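Local coordinates for protein Dot/Icm T4SS effector (Legionella pneumophila, PDB 6VVE) that is a kinase effector delivered by the Dot/Icm type IV secretion system, activated by host inositol hexakisphosphate and able to bind ADP, at residues Leu225-Gly228 with Leu233-Tyr236; Glu257-Asn262 with Ser269-Thr274. All coordinates share one frame; numbering follows the deposited sequence.

Contact 1. Residues Leu225-Gly228 with Leu233-Tyr236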
loop_
_atom_site.group_PDB
_atom_site.type_symbol
_atom_site.label_atom_id
_atom_site.label_comp_id
_atom_site.label_asym_id
_atom_site.label_seq_id
_atom_site.Cartn_x
_atom_site.Cartn_y
_atom_site.Cartn_z
ATOM N N LEU A 225 12.555 7.083 -6.269
ATOM C CA LEU A 225 12.838 6.657 -4.903
ATOM C C LEU A 225 12.631 7.801 -3.917
ATOM O O LEU A 225 12.056 7.609 -2.839
ATOM C CB LEU A 225 14.269 6.118 -4.800
ATOM C CG LEU A 225 14.772 5.799 -3.405
ATOM C CD1 LEU A 225 13.878 4.767 -2.720
ATOM C CD2 LEU A 225 16.220 5.286 -3.448
ATOM N N VAL A 226 13.092 9.002 -4.266
ATOM C CA VAL A 226 12.919 10.149 -3.378
ATOM C C VAL A 226 11.438 10.471 -3.211
ATOM O O VAL A 226 10.952 10.693 -2.092
ATOM C CB VAL A 226 13.701 11.357 -3.916
ATOM C CG1 VAL A 226 13.401 12.600 -3.090
ATOM C CG2 VAL A 226 15.194 11.056 -3.909
ATOM N N TYR A 227 10.697 10.490 -4.323
ATOM C CA TYR A 227 9.271 10.798 -4.248
ATOM C C TYR A 227 8.522 9.722 -3.464
ATOM O O TYR A 227 7.571 10.018 -2.724
ATOM C CB TYR A 227 8.682 10.937 -5.647
ATOM C CG TYR A 227 9.162 12.138 -6.432
ATOM C CD1 TYR A 227 9.576 13.300 -5.795
ATOM C CD2 TYR A 227 9.176 12.118 -7.821
ATOM C CE1 TYR A 227 10.000 14.398 -6.512
ATOM C CE2 TYR A 227 9.596 13.213 -8.548
ATOM C CZ TYR A 227 10.005 14.353 -7.891
ATOM O OH TYR A 227 10.426 15.448 -8.626
ATOM N N GLY A 228 8.944 8.467 -3.602
ATOM C CA GLY A 228 8.264 7.391 -2.901
ATOM C C GLY A 228 8.458 7.452 -1.399
ATOM O O GLY A 228 7.513 7.236 -0.641
ATOM N N LEU A 233 3.949 12.222 2.838
ATOM C CA LEU A 233 3.870 13.657 3.094
ATOM C C LEU A 233 3.039 14.359 2.033
ATOM O O LEU A 233 2.283 15.295 2.351
ATOM C CB LEU A 233 5.275 14.245 3.152
ATOM C CG LEU A 233 5.414 15.724 3.497
ATOM C CD1 LEU A 233 4.989 15.986 4.927
ATOM C CD2 LEU A 233 6.859 16.188 3.264
ATOM N N TYR A 234 3.163 13.928 0.770
ATOM C CA TYR A 234 2.398 14.563 -0.301
ATOM C C TYR A 234 0.899 14.365 -0.093
ATOM O O TYR A 234 0.105 15.299 -0.271
ATOM C CB TYR A 234 2.797 13.991 -1.661
ATOM C CG TYR A 234 4.279 13.966 -1.961
ATOM C CD1 TYR A 234 5.172 14.788 -1.281
ATOM C CD2 TYR A 234 4.782 13.137 -2.957
ATOM C CE1 TYR A 234 6.522 14.757 -1.557
ATOM C CE2 TYR A 234 6.134 13.110 -3.257
ATOM C CZ TYR A 234 7.000 13.908 -2.544
ATOM O OH TYR A 234 8.338 13.859 -2.840
ATOM N N VAL A 235 0.495 13.147 0.280
ATOM C CA VAL A 235 -0.919 12.865 0.504
ATOM C C VAL A 235 -1.464 13.753 1.616
ATOM O O VAL A 235 -2.516 14.396 1.471
ATOM C CB VAL A 235 -1.124 11.372 0.823
ATOM C CG1 VAL A 235 -2.581 11.094 1.146
ATOM C CG2 VAL A 235 -0.652 10.504 -0.339
ATOM N N TYR A 236 -0.752 13.812 2.744
ATOM C CA TYR A 236 -1.265 14.561 3.884
ATOM C C TYR A 236 -1.373 16.052 3.575
ATOM O O TYR A 236 -2.386 16.689 3.881
ATOM C CB TYR A 236 -0.382 14.349 5.107
ATOM C CG TYR A 236 -0.995 14.935 6.355
ATOM C CD1 TYR A 236 -1.956 14.231 7.074
ATOM C CD2 TYR A 236 -0.620 16.190 6.817
ATOM C CE1 TYR A 236 -2.526 14.766 8.219
ATOM C CE2 TYR A 236 -1.178 16.725 7.967
ATOM C CZ TYR A 236 -2.137 16.013 8.655
ATOM O OH TYR A 236 -2.709 16.540 9.788
#
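Tyr-234 lays the hydroxyl end of its side chain against Tyr-227, reaching both its backbone and the near part of its ring. The OH of Tyr-234 arrives at the ring edge of Tyr-227, near the ring plane, and lies 3.3 Å from CD1 of Tyr-227. The same OH is 3.5 Å from the CA of Tyr-227. Beside it, CE2 of Tyr-234 comes within 3.5 Å of the backbone O of Tyr-227. CE2 of Tyr-234 is also 4.1 Å from the CB of Tyr-227. The two ring planes are inclined by about 66°, and the rings do not stack. The chi1 of Tyr-234 is -51°, with CG beside the backbone N. This sends the ring back past the start of its own helix, toward the preceding one.

The segments lie on helices 219-229 and 231-239, which follow each other with just Asp-230 between them. They belong to the helical part of the chain after the strands that carry the nucleotide pocket, consistent with the C-terminal lobe of a kinase fold. Tyr-234 thus bridges the break between two successive helices, the second of which also packs on helix 159-174.

No hydrogen bond links the two segments. Val-226 O is 4.2 Å from the OH of Tyr-234, too far for one. The hydroxyl of Tyr-234 is instead bonded to that of Tyr-260 on helix 253-262, so this end of the buried tyrosine has a polar partner.

Contact 2. Residues Glu257-Asn262 with Ser269-Thr274; sequences EKWYEN and SDNPHT
Trp-259 takes Thr-274 on one face of its indole and Asn-271 at its edge. The methyl CG2 of Thr-274 sits over the five-membered ring, 3.9 Å from the centroid and 27° off the normal. This is a CH-pi contact, displaced toward the ring rim. The closest approach is 3.5 Å, between CG2 of Thr-274 and NE1 of Trp-259.

Trp-259 has CG anti to the backbone N (chi1 -166°), and its indole extends from helix 253-262 across to the next helix. In Thr-274 the methyl CG2 is the branch anti to the backbone N, and it is the branch over the five-membered ring. OG1 of Thr-274 lies alongside, near NE1 and CZ2 of Trp-259. It is 3.7 Å from NE1 of Trp-259, but no hydrogen bond joins them.

Asn-271 approaches at the far end of the indole. Its ND2 is near the ring plane, 3.7 Å from CH2 of Trp-259, and its amide plane is turned 65° from the ring. The amide N is bonded to the backbone O of Ser-267, which is consistent with its staying at the indole edge. Asn-271 holds the N-cap position of helix 272-280, yet its side chain makes no capping bond. Leu-268 touches both Trp-259 and Thr-274.

At the C-terminal end of helix 253-262, ND2 of Asn-262 donates back to Lys-258 O over 2.7 Å. The bond is nearly straight, with the acceptor close to the amide plane. A tryptophan from the last turn of helix 253-262 thus packs on the first turn of helix 272-280. These are two consecutive helices joined by a loop, in the helical region that is consistent with the C-terminal lobe of a kinase fold.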
loop_
_atom_site.group_PDB
_atom_site.type_symbol
_atom_site.label_atom_id
_atom_site.label_comp_id
_atom_site.label_asym_id
_atom_site.label_seq_id
_atom_site.Cartn_x
_atom_site.Cartn_y
_atom_site.Cartn_z
ATOM N N GLU A 257 10.207 21.217 -3.290
ATOM C CA GLU A 257 10.873 21.107 -4.583
ATOM C C GLU A 257 12.248 21.756 -4.547
ATOM O O GLU A 257 13.226 21.186 -5.036
ATOM C CB GLU A 257 10.009 21.736 -5.673
ATOM C CG GLU A 257 8.751 20.949 -5.984
ATOM C CD GLU A 257 9.042 19.654 -6.719
ATOM O OE1 GLU A 257 10.210 19.442 -7.102
ATOM O OE2 GLU A 257 8.105 18.852 -6.914
ATOM N N LYS A 258 12.338 22.960 -3.975
ATOM C CA LYS A 258 13.630 23.623 -3.870
ATOM C C LYS A 258 14.596 22.796 -3.037
ATOM O O LYS A 258 15.804 22.824 -3.283
ATOM C CB LYS A 258 13.463 25.011 -3.258
ATOM C CG LYS A 258 14.656 25.931 -3.487
ATOM C CD LYS A 258 14.508 27.238 -2.723
ATOM C CE LYS A 258 15.505 28.288 -3.211
ATOM N NZ LYS A 258 16.886 27.746 -3.347
ATOM N N TRP A 259 14.085 22.066 -2.044
ATOM C CA TRP A 259 14.944 21.225 -1.220
ATOM C C TRP A 259 15.508 20.070 -2.038
ATOM O O TRP A 259 16.714 19.799 -1.994
ATOM C CB TRP A 259 14.160 20.708 -0.009
ATOM C CG TRP A 259 15.026 20.113 1.060
ATOM C CD1 TRP A 259 15.625 20.777 2.083
ATOM C CD2 TRP A 259 15.372 18.731 1.217
ATOM N NE1 TRP A 259 16.336 19.899 2.864
ATOM C CE2 TRP A 259 16.193 18.636 2.357
ATOM C CE3 TRP A 259 15.064 17.568 0.509
ATOM C CZ2 TRP A 259 16.725 17.421 2.803
ATOM C CZ3 TRP A 259 15.591 16.362 0.950
ATOM C CH2 TRP A 259 16.410 16.300 2.089
ATOM N N TYR A 260 14.644 19.372 -2.785
ATOM C CA TYR A 260 15.107 18.264 -3.618
ATOM C C TYR A 260 16.181 18.739 -4.592
ATOM O O TYR A 260 17.222 18.092 -4.762
ATOM C CB TYR A 260 13.934 17.652 -4.391
ATOM C CG TYR A 260 12.892 16.948 -3.544
ATOM C CD1 TYR A 260 13.248 16.266 -2.387
ATOM C CD2 TYR A 260 11.564 16.959 -3.908
ATOM C CE1 TYR A 260 12.297 15.624 -1.616
ATOM C CE2 TYR A 260 10.595 16.310 -3.144
ATOM C CZ TYR A 260 10.975 15.646 -1.999
ATOM O OH TYR A 260 10.020 15.012 -1.240
ATOM N N GLU A 261 15.942 19.881 -5.244
ATOM C CA GLU A 261 16.887 20.372 -6.240
ATOM C C GLU A 261 18.249 20.640 -5.628
ATOM O O GLU A 261 19.272 20.520 -6.316
ATOM C CB GLU A 261 16.346 21.641 -6.897
ATOM C CG GLU A 261 15.054 21.428 -7.681
ATOM C CD GLU A 261 14.433 22.730 -8.154
ATOM O OE1 GLU A 261 15.107 23.780 -8.065
ATOM O OE2 GLU A 261 13.268 22.703 -8.612
ATOM N N ASN A 262 18.290 21.002 -4.342
ATOM C CA ASN A 262 19.540 21.382 -3.688
ATOM C C ASN A 262 20.051 20.334 -2.713
ATOM O O ASN A 262 21.136 20.511 -2.150
ATOM C CB ASN A 262 19.367 22.721 -2.964
ATOM C CG ASN A 262 19.198 23.883 -3.928
ATOM O OD1 ASN A 262 20.174 24.412 -4.452
ATOM N ND2 ASN A 262 17.950 24.274 -4.175
ATOM N N SER A 269 12.062 12.560 4.596
ATOM C CA SER A 269 11.835 11.622 5.693
ATOM C C SER A 269 13.140 11.152 6.319
ATOM O O SER A 269 13.177 10.857 7.521
ATOM C CB SER A 269 11.020 10.425 5.197
ATOM O OG SER A 269 9.756 10.854 4.701
ATOM N N ASP A 270 14.216 11.082 5.537
ATOM C CA ASP A 270 15.527 10.733 6.067
ATOM C C ASP A 270 16.170 11.872 6.850
ATOM O O ASP A 270 17.289 11.704 7.351
ATOM C CB ASP A 270 16.464 10.311 4.932
ATOM C CG ASP A 270 16.060 8.992 4.296
ATOM O OD1 ASP A 270 15.591 8.093 5.026
ATOM O OD2 ASP A 270 16.215 8.857 3.061
ATOM N N ASN A 271 15.504 13.019 6.960
ATOM C CA ASN A 271 16.048 14.189 7.651
ATOM C C ASN A 271 14.954 14.787 8.521
ATOM O O ASN A 271 14.322 15.787 8.159
ATOM C CB ASN A 271 16.578 15.223 6.653
ATOM C CG ASN A 271 17.714 14.688 5.807
ATOM O OD1 ASN A 271 18.888 14.913 6.113
ATOM N ND2 ASN A 271 17.373 13.969 4.736
ATOM N N PRO A 272 14.694 14.189 9.684
ATOM C CA PRO A 272 13.649 14.740 10.568
ATOM C C PRO A 272 13.858 16.209 10.904
ATOM O O PRO A 272 12.873 16.938 11.107
ATOM C CB PRO A 272 13.744 13.851 11.820
ATOM C CG PRO A 272 14.328 12.564 11.329
ATOM C CD PRO A 272 15.284 12.943 10.216
ATOM N N HIS A 273 15.112 16.673 10.971
ATOM C CA HIS A 273 15.346 18.086 11.254
ATOM C C HIS A 273 14.775 18.974 10.150
ATOM O O HIS A 273 14.330 20.095 10.420
ATOM C CB HIS A 273 16.839 18.356 11.445
ATOM C CG HIS A 273 17.652 18.193 10.198
ATOM N ND1 HIS A 273 18.241 16.997 9.840
ATOM C CD2 HIS A 273 17.983 19.080 9.228
ATOM C CE1 HIS A 273 18.895 17.156 8.702
ATOM N NE2 HIS A 273 18.755 18.409 8.310
ATOM N N THR A 274 14.790 18.500 8.905
ATOM C CA THR A 274 14.168 19.252 7.823
ATOM C C THR A 274 12.657 19.312 8.012
ATOM O O THR A 274 12.049 20.376 7.878
ATOM C CB THR A 274 14.516 18.624 6.472
ATOM O OG1 THR A 274 15.935 18.606 6.293
ATOM C CG2 THR A 274 13.880 19.417 5.331
#

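How the contacts relate
From the N terminus, contact 1 comes first. It closes the short break between helices 219-229 and 231-239. The chain then runs on to helix 253-262, and contact 2 closes the loop between that helix and helix 272-280. The two contacts are in series; they neither nest nor cross. Their centres are about 11 Å apart, and they touch. Besides the bond between the hydroxyls of Tyr-234 and Tyr-260, Val-226 and Tyr-227 pack on the Tyr-260 ring. CG1 of Val-226 comes within 3.5 Å of CE1 of Tyr-260. Ser-269 also bonds to Lys-229, Asp-230 and Trp-232. Together these ties join four successive helices of the C-terminal helical region.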